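Local coordinates for uncharacterized protein (Helicobacter pylori, PDB 4O5J) that acts as an outer-membrane adhesin, its extracellular domain probably binding sialylated host glycans so that the bacterium can attach, at residues K48-N53 with K375-E380; S69-N74 with S262-S267; L95-L100 with T212-K217; Y149-K154 with M204-N209; Q160-N165 with S194-L199. All blocks are in the same frame, centred on the assembly; numbering follows the deposited sequence.

Contact 1 (K48-N53 with K375-E380); sequences KQSIQN and KSNQAE
The side chains of I51 and N377 lie alongside one another, pointing opposite ways, where helix 29-54 meets the long helix 343-396. CG1 of I51 lies against CB of N377 at 3.8 Å, so aliphatic carbon meets aliphatic carbon while the N377 amide turns aside toward S50. There ND2 of N377 comes to 3.6 Å from CB of S50, a van der Waals touch. The I51 chain is extended (chi2 177°), which carries CD1 onward to the backbone of Q378, 3.7 Å from its CA, with CG of Q378 alongside at 4.0 Å. Beyond the pair, L374 and I381 also touch I51, and L47 packs on N377. The hydroxyl of S50 is held by D370, whose other carboxylate oxygen receives ND2 of N53; this one acid therefore ties two turns of helix 29-54 to helix 343-396. The local axes pass 9.5 Å apart at -143°, a roughly antiparallel helix-helix packing between the N-terminal and C-terminal helices of a helical domain.

Contact 2 (S69-N74 with S262-S267); sequences SFTNNN and SNHTLS
The methyl CG2 of T71 presses on the backbone of H264, 3.5 Å from its CA. Relative to the imidazole, that methyl sits at the ring edge, near its plane, and C of N263 lies 4.0 Å from CG2 of T71. T71 is oriented for this by its first torsion (chi1 -59°): CG2 lies anti to the backbone N and points across the interface, while OG1 stays beside the backbone N. OG1 bonds to the carbonyl of L67 and, at 3.1 Å from OG1 to its oxygen, to a water. The same water accepts from ND2 of N263, again at 3.1 Å. It thus bridges the buried side chains of T71 and N263; it also lies at the edge of the F70 ring, in its plane. The pairing joins helix 57-76 to helix 241-268 within the helical body of the adhesion domain, and the close approach of T71 and H264, CA to CA 6.0 Å, goes with the small threonine. Further out, the H264 ring stacks with Y75, and F70 meets Y357 edge-to-face. Helix 281-309 borders the contact: F290 touches T71, its carbonyl takes a weak bond from ND2 of N263, and N293 gives a weak one to OD1.

Contact 3 (L95-L100 with T212-K217); sequences LGFWSL and TAMMWK
A Met-aromatic contact joins helix 82-101 to the short strand 214-215, with F97 on the helix and M214 on the strand, their side chains converging from the two sides of the interface. SD of M214 stands 3.8 Å from CZ of F97 and 5.0 Å from the ring centroid, 70° off the ring normal, an oblique approach to the far end of the phenyl group. F97 reaches it because its ring leaves the helix anti to the backbone N (chi1 179°), which sends CZ outward to the sulfur. CG of M214 takes the position between the backbone N and the carbonyl carbon (chi1 59°), and a bend at chi3 folds CE back over W216 of its own segment. There the methyl lies on one face of the indole, 3.2 Å above the plane and displaced toward the rim. Beside this, CD1 of L100 approaches CH2 of W216 obliquely at 4.3 Å, adding a second apolar touch one helical turn after F97. Aromatic residues continue the cluster: F243 of helix 241-268 meets F97, the Y240 ring meets W216 at a slant, and Y318 packs edge-to-face on the indole. M214 is fixed in its strand by backbone bonding with N235 of the antiparallel partner 234-235. The result is a buried aromatic-methionine cluster that seats a small two-stranded antiparallel sheet against the end of a helix.

Contact 4 (Y149-K154 with M204-N209); sequences YDKMKK and MDLIAN
An apolar helix-helix contact, partly open at one margin, pairs helix 146-163 with helix 193-209 in the adhesion domain. L206 is its centre. Its CD2 methyl sits between two neighbours on the facing helix, 3.6 Å from CG of M152 and 3.7 Å from CB of K151. K151 lies at the exposed margin, and it is the base of its chain, CB, that takes part. The M152 chain runs aslant across L206 and I207. It is extended to the methyl (chi2 179°, chi3 180°), which lets CE pass alongside L206 to the backbone of I207, 3.8 Å from its CA; SD and CE also approach CG1 of I207, each at 4.1 Å. On the buried side W98 and Y101 of helix 82-101 cover M152, and Y101 also touches I207. F243 of helix 241-268 also packs on I207, while T210 and M144 add further contacts to M152. The local axes are 10.1 Å apart and inclined at -152°, a spacing wide enough for leucine and methionine side chains to interleave, as in antiparallel packing within an alpha-helical bundle.

Contact 5 (Q160-N165 with S194-L199); sequences QAAQTN and SNALNL
The carboxamide of N195 is the flat group here, and it meets A162 through its nitrogen: ND2 of N195 lies 4.1 Å from CB of A162, a loose contact. CG of N195 is anti to the backbone N (chi1 174°), which projects the amide across to helix 146-163. The polar demand of that nitrogen is met elsewhere, by OG of S191 just before helix 193-209, and S191 also packs on A162. The rest of the contact is aliphatic. CB of A162 faces CB of A196 at 4.2 Å, and CD1 of L199 arrives at 4.4 Å from CB of A162, one turn further on, so three residues of one helix gather round a single methyl. With an alanine on both sides the backbones come close, CA of A162 lying 5.9 Å from CA of A196. At T164 the chain leaves helical geometry, which places the touch in the last turn of helix 146-163. The next residue after A162, Q163, points its amide away from this contact, OE1 bonding to the hydroxyl of Y337 and NE2 to T92 and Q88 of helix 82-101. Helix 193-209 is thus packed among three others: L199 meets L155 and D158 and A196 meets L159 of helix 146-163, I91 of helix 82-101 touches A196, and L197 leans on Q254 and V257 of helix 241-268.

The five contacts are nested along the chain: contact 5 lies inside the loop closed by contact 4, that inside contact 3, then contact 2, and contact 1 encloses all. Contacts 4 and 5 share helices 146-163 and 193-209, with centres about 15 Å apart. Contact 3 touches both: W98 packs on Y149 and I207, and L95 on Q160 and Q163, so helix 82-101 unites this end. Contact 2 lies about 23 Å from contact 5, centre to centre, further along the helical body. Contact 1, where the terminal helices 29-54 and 343-396 pair, is remote, its centre about 57 Å from that of contact 3. The adhesion domain is thus elongated, with a helical stem at one end.

Contact 1 (K48-N53 with K375-E380)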
# COMPACT_ATOMS: atom_id res chain seq x y z
N LYS A 48 -13.17 34.15 2.77
CA LYS A 48 -13.15 34.94 1.54
C LYS A 48 -12.41 34.15 0.43
O LYS A 48 -12.87 34.05 -0.71
CB LYS A 48 -12.47 36.32 1.82
CG LYS A 48 -12.49 37.28 0.67
CD LYS A 48 -11.95 38.69 1.00
CE LYS A 48 -12.81 39.56 1.94
NZ LYS A 48 -12.45 41.03 1.82
N GLN A 49 -11.23 33.65 0.76
CA GLN A 49 -10.45 32.89 -0.20
C GLN A 49 -11.23 31.67 -0.72
O GLN A 49 -11.24 31.38 -1.94
CB GLN A 49 -9.12 32.46 0.40
CG GLN A 49 -8.21 31.84 -0.65
CD GLN A 49 -7.92 32.81 -1.80
OE1 GLN A 49 -7.43 33.90 -1.59
NE2 GLN A 49 -8.19 32.42 -3.00
N SER A 50 -11.88 30.96 0.19
CA SER A 50 -12.60 29.75 -0.15
C SER A 50 -13.75 30.07 -1.10
O SER A 50 -13.95 29.37 -2.10
CB SER A 50 -13.16 29.08 1.11
OG SER A 50 -12.12 28.44 1.81
N ILE A 51 -14.50 31.11 -0.78
CA ILE A 51 -15.63 31.55 -1.60
C ILE A 51 -15.11 31.97 -2.96
O ILE A 51 -15.70 31.67 -4.01
CB ILE A 51 -16.39 32.71 -0.92
CG1 ILE A 51 -17.02 32.20 0.38
CG2 ILE A 51 -17.38 33.41 -1.90
CD1 ILE A 51 -17.73 33.29 1.17
N GLN A 52 -14.02 32.69 -2.97
CA GLN A 52 -13.47 33.09 -4.25
C GLN A 52 -13.02 31.84 -5.06
O GLN A 52 -13.24 31.76 -6.27
CB GLN A 52 -12.35 34.10 -4.00
CG GLN A 52 -11.61 34.46 -5.24
CD GLN A 52 -10.30 35.12 -4.95
OE1 GLN A 52 -10.25 36.18 -4.27
NE2 GLN A 52 -9.20 34.51 -5.45
N ASN A 53 -12.44 30.86 -4.38
CA ASN A 53 -12.01 29.62 -5.04
C ASN A 53 -13.19 28.91 -5.69
O ASN A 53 -13.09 28.51 -6.85
CB ASN A 53 -11.34 28.69 -4.06
CG ASN A 53 -9.95 29.16 -3.68
OD1 ASN A 53 -9.44 30.13 -4.23
ND2 ASN A 53 -9.34 28.48 -2.73
N LYS A 375 -22.07 27.59 -0.23
CA LYS A 375 -23.24 28.15 0.53
C LYS A 375 -23.00 28.41 2.00
O LYS A 375 -23.35 29.45 2.53
CB LYS A 375 -24.51 27.29 0.41
CG LYS A 375 -25.37 27.50 -0.82
CD LYS A 375 -24.91 28.72 -1.62
CE LYS A 375 -25.06 28.58 -3.15
NZ LYS A 375 -24.60 29.82 -3.86
N SER A 376 -22.51 27.41 2.69
CA SER A 376 -22.29 27.46 4.10
C SER A 376 -21.28 28.57 4.44
O SER A 376 -21.43 29.29 5.44
CB SER A 376 -21.71 26.13 4.52
OG SER A 376 -21.70 26.11 5.93
N ASN A 377 -20.27 28.71 3.60
CA ASN A 377 -19.24 29.70 3.77
C ASN A 377 -19.82 31.10 3.59
O ASN A 377 -19.53 31.99 4.39
CB ASN A 377 -18.12 29.45 2.77
CG ASN A 377 -17.23 28.30 3.17
OD1 ASN A 377 -17.30 27.81 4.31
ND2 ASN A 377 -16.36 27.86 2.25
N GLN A 378 -20.65 31.30 2.58
CA GLN A 378 -21.23 32.61 2.33
C GLN A 378 -21.99 33.09 3.52
O GLN A 378 -21.94 34.31 3.83
CB GLN A 378 -22.15 32.56 1.13
CG GLN A 378 -21.43 32.79 -0.17
CD GLN A 378 -22.26 32.33 -1.33
OE1 GLN A 378 -23.23 31.57 -1.15
NE2 GLN A 378 -21.90 32.78 -2.52
N ALA A 379 -22.69 32.16 4.19
CA ALA A 379 -23.43 32.53 5.42
C ALA A 379 -22.45 32.78 6.59
O ALA A 379 -22.65 33.64 7.41
CB ALA A 379 -24.46 31.48 5.80
N GLU A 380 -21.38 32.03 6.63
CA GLU A 380 -20.50 32.09 7.79
C GLU A 380 -19.66 33.39 7.77
O GLU A 380 -19.45 34.00 8.81
CB GLU A 380 -19.61 30.89 7.76
CG GLU A 380 -19.17 30.43 9.11
CD GLU A 380 -18.38 29.14 8.98
OE1 GLU A 380 -17.61 28.80 9.89
OE2 GLU A 380 -18.52 28.45 7.93

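Contact 2 (S69-N74 with S262-S267)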
# COMPACT_ATOMS: atom_id res chain seq x y z
N SER A 69 -7.42 13.10 -14.31
CA SER A 69 -6.25 12.62 -14.99
C SER A 69 -5.51 11.56 -14.11
O SER A 69 -4.97 10.54 -14.60
CB SER A 69 -5.42 13.82 -15.35
OG SER A 69 -4.23 13.36 -15.89
N PHE A 70 -5.52 11.76 -12.80
CA PHE A 70 -4.87 10.79 -11.92
C PHE A 70 -5.66 9.48 -11.99
O PHE A 70 -5.09 8.40 -12.11
CB PHE A 70 -4.83 11.30 -10.50
CG PHE A 70 -4.35 10.28 -9.51
CD1 PHE A 70 -3.01 10.23 -9.16
CD2 PHE A 70 -5.23 9.35 -8.95
CE1 PHE A 70 -2.54 9.26 -8.24
CE2 PHE A 70 -4.80 8.39 -8.05
CZ PHE A 70 -3.45 8.34 -7.69
N THR A 71 -6.99 9.58 -11.92
CA THR A 71 -7.80 8.36 -11.89
C THR A 71 -7.64 7.58 -13.18
O THR A 71 -7.62 6.36 -13.18
CB THR A 71 -9.26 8.65 -11.65
OG1 THR A 71 -9.36 9.33 -10.40
CG2 THR A 71 -10.09 7.34 -11.60
N ASN A 72 -7.53 8.29 -14.29
CA ASN A 72 -7.37 7.65 -15.57
C ASN A 72 -6.11 6.80 -15.61
O ASN A 72 -6.17 5.64 -16.00
CB ASN A 72 -7.34 8.70 -16.67
CG ASN A 72 -7.45 8.08 -18.04
OD1 ASN A 72 -8.48 7.50 -18.38
ND2 ASN A 72 -6.37 8.15 -18.83
N ASN A 73 -4.97 7.37 -15.18
CA ASN A 73 -3.74 6.59 -15.11
C ASN A 73 -3.79 5.48 -14.13
O ASN A 73 -3.34 4.34 -14.42
CB ASN A 73 -2.56 7.50 -14.78
CG ASN A 73 -2.20 8.33 -15.93
OD1 ASN A 73 -2.26 7.90 -17.05
ND2 ASN A 73 -1.88 9.52 -15.68
N ASN A 74 -4.31 5.78 -12.94
CA ASN A 74 -4.35 4.79 -11.86
C ASN A 74 -5.15 3.57 -12.27
O ASN A 74 -4.76 2.47 -11.99
CB ASN A 74 -4.97 5.42 -10.58
CG ASN A 74 -4.72 4.56 -9.37
OD1 ASN A 74 -3.59 4.05 -9.15
ND2 ASN A 74 -5.77 4.36 -8.57
N SER A 262 -14.10 2.25 -7.60
CA SER A 262 -15.28 3.13 -7.31
C SER A 262 -15.01 4.49 -7.85
O SER A 262 -15.88 5.13 -8.40
CB SER A 262 -15.58 3.30 -5.84
OG SER A 262 -15.76 2.03 -5.28
N ASN A 263 -13.79 4.94 -7.73
CA ASN A 263 -13.52 6.33 -8.10
C ASN A 263 -13.49 6.56 -9.60
O ASN A 263 -13.85 7.64 -10.09
CB ASN A 263 -12.21 6.79 -7.49
CG ASN A 263 -12.36 8.07 -6.71
OD1 ASN A 263 -13.45 8.45 -6.32
ND2 ASN A 263 -11.23 8.71 -6.42
N HIS A 264 -13.06 5.54 -10.34
CA HIS A 264 -13.11 5.62 -11.78
C HIS A 264 -14.57 5.74 -12.24
O HIS A 264 -14.90 6.48 -13.18
CB HIS A 264 -12.47 4.38 -12.40
CG HIS A 264 -12.58 4.37 -13.90
ND1 HIS A 264 -13.45 3.54 -14.58
CD2 HIS A 264 -11.96 5.19 -14.86
CE1 HIS A 264 -13.35 3.78 -15.91
NE2 HIS A 264 -12.44 4.80 -16.09
N THR A 265 -15.46 5.03 -11.55
CA THR A 265 -16.90 5.14 -11.79
C THR A 265 -17.39 6.54 -11.51
O THR A 265 -18.11 7.13 -12.33
CB THR A 265 -17.70 4.09 -10.97
OG1 THR A 265 -17.26 2.79 -11.36
CG2 THR A 265 -19.22 4.19 -11.26
N LEU A 266 -17.02 7.08 -10.36
CA LEU A 266 -17.45 8.40 -9.95
C LEU A 266 -16.93 9.44 -10.94
O LEU A 266 -17.66 10.35 -11.34
CB LEU A 266 -16.95 8.70 -8.53
CG LEU A 266 -17.42 10.02 -7.97
CD1 LEU A 266 -18.98 10.10 -8.09
CD2 LEU A 266 -16.94 10.11 -6.54
N SER A 267 -15.68 9.28 -11.37
CA SER A 267 -15.12 10.16 -12.35
C SER A 267 -16.01 10.31 -13.60
O SER A 267 -16.12 11.40 -14.16
CB SER A 267 -13.79 9.62 -12.80
OG SER A 267 -13.18 10.55 -13.66
O HOH W 1 -8.64 7.79 -7.80

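Contact 3 (L95-L100 with T212-K217)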
# COMPACT_ATOMS: atom_id res chain seq x y z
N LEU A 95 6.08 -13.24 -2.67
CA LEU A 95 6.83 -14.35 -3.30
C LEU A 95 8.28 -14.33 -2.79
O LEU A 95 8.94 -15.34 -2.70
CB LEU A 95 6.80 -14.22 -4.83
CG LEU A 95 5.43 -14.57 -5.42
CD1 LEU A 95 5.34 -14.19 -6.92
CD2 LEU A 95 5.15 -16.06 -5.20
N GLY A 96 8.79 -13.15 -2.44
CA GLY A 96 10.12 -13.04 -1.85
C GLY A 96 10.13 -13.70 -0.49
O GLY A 96 11.05 -14.46 -0.17
N PHE A 97 9.13 -13.43 0.32
CA PHE A 97 9.07 -14.09 1.60
C PHE A 97 8.95 -15.61 1.45
O PHE A 97 9.62 -16.40 2.14
CB PHE A 97 7.94 -13.56 2.48
CG PHE A 97 7.87 -14.25 3.79
CD1 PHE A 97 8.71 -13.88 4.83
CD2 PHE A 97 7.04 -15.35 3.98
CE1 PHE A 97 8.68 -14.56 6.04
CE2 PHE A 97 7.00 -16.03 5.18
CZ PHE A 97 7.82 -15.63 6.23
N TRP A 98 8.07 -16.03 0.55
CA TRP A 98 7.91 -17.48 0.30
C TRP A 98 9.25 -18.09 -0.06
O TRP A 98 9.63 -19.19 0.38
CB TRP A 98 6.91 -17.71 -0.85
CG TRP A 98 6.94 -19.13 -1.25
CD1 TRP A 98 7.59 -19.67 -2.32
CD2 TRP A 98 6.34 -20.25 -0.51
NE1 TRP A 98 7.42 -21.04 -2.33
CE2 TRP A 98 6.66 -21.44 -1.26
CE3 TRP A 98 5.60 -20.36 0.66
CZ2 TRP A 98 6.23 -22.71 -0.85
CZ3 TRP A 98 5.16 -21.62 1.07
CH2 TRP A 98 5.48 -22.78 0.31
N SER A 99 9.99 -17.37 -0.88
CA SER A 99 11.33 -17.81 -1.29
C SER A 99 12.27 -17.99 -0.07
O SER A 99 13.05 -18.98 -0.01
CB SER A 99 11.90 -16.79 -2.24
OG SER A 99 13.09 -17.27 -2.74
N LEU A 100 12.17 -17.11 0.94
CA LEU A 100 13.00 -17.22 2.15
C LEU A 100 12.53 -18.38 3.01
O LEU A 100 13.33 -19.24 3.44
CB LEU A 100 12.93 -15.94 3.00
CG LEU A 100 13.63 -14.72 2.49
CD1 LEU A 100 13.34 -13.54 3.45
CD2 LEU A 100 15.16 -14.98 2.33
N THR A 212 4.02 -23.92 12.56
CA THR A 212 5.32 -24.41 12.19
C THR A 212 6.28 -23.23 12.27
O THR A 212 6.07 -22.20 11.60
CB THR A 212 5.29 -24.95 10.74
OG1 THR A 212 4.49 -26.17 10.75
CG2 THR A 212 6.71 -25.33 10.29
N ALA A 213 7.35 -23.37 13.04
CA ALA A 213 8.32 -22.25 13.19
C ALA A 213 9.31 -22.25 12.06
O ALA A 213 9.65 -23.32 11.54
CB ALA A 213 9.02 -22.38 14.55
N MET A 214 9.80 -21.08 11.65
CA MET A 214 10.82 -21.05 10.63
C MET A 214 12.22 -20.94 11.23
O MET A 214 12.48 -20.09 12.13
CB MET A 214 10.54 -19.94 9.58
CG MET A 214 10.47 -18.55 10.13
SD MET A 214 10.06 -17.31 8.85
CE MET A 214 11.51 -17.35 7.78
N MET A 215 13.15 -21.77 10.74
CA MET A 215 14.53 -21.77 11.23
C MET A 215 15.38 -20.87 10.31
O MET A 215 15.85 -21.34 9.24
CB MET A 215 15.06 -23.20 11.22
CG MET A 215 14.28 -24.12 12.15
SD MET A 215 14.83 -25.87 12.11
CE MET A 215 14.28 -26.39 10.46
N TRP A 216 15.56 -19.61 10.67
CA TRP A 216 16.33 -18.68 9.83
C TRP A 216 17.76 -19.13 9.60
O TRP A 216 18.36 -18.76 8.60
CB TRP A 216 16.32 -17.27 10.38
CG TRP A 216 15.02 -16.56 10.19
CD1 TRP A 216 13.85 -16.77 10.90
CD2 TRP A 216 14.74 -15.47 9.26
NE1 TRP A 216 12.85 -15.90 10.44
CE2 TRP A 216 13.37 -15.09 9.45
CE3 TRP A 216 15.51 -14.78 8.32
CZ2 TRP A 216 12.78 -14.06 8.73
CZ3 TRP A 216 14.94 -13.76 7.59
CH2 TRP A 216 13.59 -13.39 7.77
N LYS A 217 18.33 -19.94 10.51
CA LYS A 217 19.68 -20.43 10.32
C LYS A 217 19.77 -21.32 9.07
O LYS A 217 20.88 -21.46 8.49
CB LYS A 217 20.14 -21.21 11.56
CG LYS A 217 21.59 -21.62 11.51
CD LYS A 217 22.54 -20.35 11.46
CE LYS A 217 24.02 -20.78 11.38
NZ LYS A 217 24.92 -19.61 11.28

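Contact 4 (Y149-K154 with M204-N209)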
# COMPACT_ATOMS: atom_id res chain seq x y z
N TYR A 149 1.91 -28.38 3.42
CA TYR A 149 2.91 -27.84 2.51
C TYR A 149 2.37 -27.80 1.07
O TYR A 149 2.53 -26.82 0.34
CB TYR A 149 4.19 -28.66 2.59
CG TYR A 149 5.16 -28.18 1.54
CD1 TYR A 149 5.85 -26.96 1.70
CD2 TYR A 149 5.35 -28.89 0.34
CE1 TYR A 149 6.70 -26.47 0.70
CE2 TYR A 149 6.21 -28.42 -0.65
CZ TYR A 149 6.88 -27.21 -0.47
OH TYR A 149 7.71 -26.75 -1.44
N ASP A 150 1.72 -28.92 0.64
CA ASP A 150 1.15 -28.96 -0.72
C ASP A 150 0.22 -27.80 -0.99
O ASP A 150 0.35 -27.14 -2.03
CB ASP A 150 0.37 -30.28 -0.96
CG ASP A 150 1.32 -31.49 -1.07
OD1 ASP A 150 0.83 -32.62 -0.83
OD2 ASP A 150 2.55 -31.30 -1.35
N LYS A 151 -0.69 -27.52 -0.06
CA LYS A 151 -1.54 -26.34 -0.19
C LYS A 151 -0.74 -25.04 -0.35
O LYS A 151 -1.07 -24.20 -1.20
CB LYS A 151 -2.49 -26.22 1.00
CG LYS A 151 -3.50 -27.38 1.11
CD LYS A 151 -4.72 -27.12 2.01
CE LYS A 151 -4.34 -26.89 3.46
NZ LYS A 151 -5.53 -26.34 4.20
N MET A 152 0.31 -24.85 0.46
CA MET A 152 1.10 -23.61 0.35
C MET A 152 1.78 -23.55 -1.00
O MET A 152 1.68 -22.53 -1.71
CB MET A 152 2.17 -23.54 1.45
CG MET A 152 1.60 -23.40 2.85
SD MET A 152 2.97 -23.35 4.08
CE MET A 152 2.01 -23.17 5.58
N LYS A 153 2.48 -24.63 -1.33
CA LYS A 153 3.25 -24.68 -2.61
C LYS A 153 2.32 -24.38 -3.82
O LYS A 153 2.68 -23.62 -4.72
CB LYS A 153 3.88 -26.06 -2.76
CG LYS A 153 4.77 -26.18 -3.99
CD LYS A 153 5.99 -25.18 -3.95
CE LYS A 153 6.97 -25.61 -4.99
NZ LYS A 153 8.22 -24.73 -5.01
N LYS A 154 1.12 -24.95 -3.82
CA LYS A 154 0.19 -24.72 -4.91
C LYS A 154 -0.19 -23.22 -4.98
O LYS A 154 -0.14 -22.60 -6.07
CB LYS A 154 -1.07 -25.63 -4.73
CG LYS A 154 -2.26 -25.28 -5.57
CD LYS A 154 -2.04 -25.40 -7.03
CE LYS A 154 -3.43 -25.35 -7.81
NZ LYS A 154 -3.04 -25.13 -9.26
N MET A 204 -0.43 -16.14 2.69
CA MET A 204 -0.01 -15.53 3.97
C MET A 204 -0.91 -16.00 5.11
O MET A 204 -0.42 -16.28 6.22
CB MET A 204 -0.02 -14.04 3.89
CG MET A 204 0.93 -13.48 2.85
SD MET A 204 2.67 -13.98 3.08
CE MET A 204 3.23 -12.63 4.21
N ASP A 205 -2.22 -16.13 4.85
CA ASP A 205 -3.15 -16.60 5.92
C ASP A 205 -2.78 -18.02 6.33
O ASP A 205 -2.77 -18.35 7.52
CB ASP A 205 -4.58 -16.60 5.48
CG ASP A 205 -5.16 -15.20 5.40
OD1 ASP A 205 -4.43 -14.27 5.84
OD2 ASP A 205 -6.31 -15.00 4.87
N LEU A 206 -2.49 -18.87 5.35
CA LEU A 206 -2.19 -20.25 5.61
C LEU A 206 -0.89 -20.34 6.41
O LEU A 206 -0.78 -21.12 7.38
CB LEU A 206 -2.10 -21.05 4.30
CG LEU A 206 -1.87 -22.55 4.47
CD1 LEU A 206 -2.89 -23.12 5.46
CD2 LEU A 206 -1.98 -23.24 3.13
N ILE A 207 0.12 -19.59 5.98
CA ILE A 207 1.38 -19.55 6.71
C ILE A 207 1.19 -19.10 8.17
O ILE A 207 1.71 -19.73 9.13
CB ILE A 207 2.40 -18.66 6.01
CG1 ILE A 207 2.77 -19.28 4.62
CG2 ILE A 207 3.68 -18.45 6.91
CD1 ILE A 207 3.68 -18.45 3.77
N ALA A 208 0.41 -18.02 8.35
CA ALA A 208 0.18 -17.48 9.70
C ALA A 208 -0.48 -18.53 10.57
O ALA A 208 -0.21 -18.62 11.74
CB ALA A 208 -0.67 -16.22 9.64
N ASN A 209 -1.38 -19.33 10.00
CA ASN A 209 -2.20 -20.26 10.78
C ASN A 209 -1.53 -21.58 10.99
O ASN A 209 -2.00 -22.36 11.76
CB ASN A 209 -3.53 -20.52 10.10
CG ASN A 209 -4.43 -19.36 10.29
OD1 ASN A 209 -4.73 -19.04 11.42
ND2 ASN A 209 -4.70 -18.62 9.22

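Contact 5 (Q160-N165 with S194-L199)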
# COMPACT_ATOMS: atom_id res chain seq x y z
N GLN A 160 2.81 -16.99 -8.37
CA GLN A 160 3.89 -16.76 -9.33
C GLN A 160 3.36 -16.67 -10.78
O GLN A 160 3.76 -15.77 -11.55
CB GLN A 160 4.93 -17.88 -9.20
CG GLN A 160 6.02 -17.88 -10.28
CD GLN A 160 6.89 -16.69 -10.16
OE1 GLN A 160 6.79 -15.73 -10.94
NE2 GLN A 160 7.70 -16.69 -9.17
N ALA A 161 2.48 -17.60 -11.18
CA ALA A 161 1.92 -17.54 -12.54
C ALA A 161 1.10 -16.26 -12.77
O ALA A 161 1.09 -15.69 -13.87
CB ALA A 161 1.07 -18.79 -12.87
N ALA A 162 0.36 -15.81 -11.73
CA ALA A 162 -0.45 -14.60 -11.85
C ALA A 162 0.44 -13.40 -12.16
O ALA A 162 0.09 -12.52 -12.93
CB ALA A 162 -1.24 -14.36 -10.58
N GLN A 163 1.62 -13.37 -11.54
CA GLN A 163 2.50 -12.21 -11.69
C GLN A 163 3.26 -12.20 -13.02
O GLN A 163 3.37 -11.17 -13.68
CB GLN A 163 3.51 -12.14 -10.52
CG GLN A 163 4.53 -11.02 -10.74
CD GLN A 163 5.50 -10.94 -9.60
OE1 GLN A 163 6.13 -11.93 -9.21
NE2 GLN A 163 5.64 -9.74 -9.03
N THR A 164 3.78 -13.35 -13.40
CA THR A 164 4.72 -13.43 -14.51
C THR A 164 4.30 -14.52 -15.48
O THR A 164 4.02 -15.66 -15.08
CB THR A 164 6.13 -13.74 -13.97
OG1 THR A 164 6.53 -12.68 -13.09
CG2 THR A 164 7.17 -13.84 -15.10
N ASN A 165 4.20 -14.16 -16.76
CA ASN A 165 3.93 -15.14 -17.79
C ASN A 165 5.18 -16.00 -18.03
O ASN A 165 6.18 -15.52 -18.53
CB ASN A 165 3.52 -14.44 -19.05
CG ASN A 165 3.18 -15.39 -20.15
OD1 ASN A 165 4.05 -16.07 -20.71
ND2 ASN A 165 1.89 -15.45 -20.49
N SER A 194 -6.87 -8.32 -8.46
CA SER A 194 -7.68 -8.90 -7.38
C SER A 194 -7.40 -10.38 -7.23
O SER A 194 -7.38 -10.91 -6.13
CB SER A 194 -9.14 -8.71 -7.59
OG SER A 194 -9.32 -7.31 -7.52
N ASN A 195 -7.20 -11.06 -8.35
CA ASN A 195 -6.90 -12.51 -8.31
C ASN A 195 -5.54 -12.70 -7.62
O ASN A 195 -5.40 -13.55 -6.75
CB ASN A 195 -6.83 -13.04 -9.75
CG ASN A 195 -6.39 -14.46 -9.80
OD1 ASN A 195 -6.98 -15.29 -9.14
ND2 ASN A 195 -5.32 -14.76 -10.52
N ALA A 196 -4.56 -11.89 -7.97
CA ALA A 196 -3.22 -12.02 -7.35
C ALA A 196 -3.30 -11.69 -5.84
O ALA A 196 -2.77 -12.47 -5.01
CB ALA A 196 -2.24 -11.11 -8.07
N LEU A 197 -3.97 -10.60 -5.48
CA LEU A 197 -4.10 -10.24 -4.06
C LEU A 197 -4.80 -11.35 -3.28
O LEU A 197 -4.42 -11.68 -2.15
CB LEU A 197 -4.81 -8.92 -3.86
CG LEU A 197 -3.96 -7.75 -4.39
CD1 LEU A 197 -4.77 -6.48 -4.34
CD2 LEU A 197 -2.67 -7.62 -3.58
N ASN A 198 -5.82 -11.96 -3.91
CA ASN A 198 -6.54 -13.04 -3.25
C ASN A 198 -5.64 -14.29 -3.01
O ASN A 198 -5.69 -14.91 -1.97
CB ASN A 198 -7.76 -13.42 -4.12
CG ASN A 198 -8.49 -14.61 -3.52
OD1 ASN A 198 -8.36 -15.70 -3.99
ND2 ASN A 198 -9.18 -14.40 -2.46
N LEU A 199 -4.82 -14.64 -4.00
CA LEU A 199 -3.93 -15.76 -3.83
C LEU A 199 -2.90 -15.43 -2.72
O LEU A 199 -2.60 -16.26 -1.85
CB LEU A 199 -3.24 -16.09 -5.15
CG LEU A 199 -4.14 -16.72 -6.22
CD1 LEU A 199 -3.44 -16.70 -7.58
CD2 LEU A 199 -4.54 -18.13 -5.83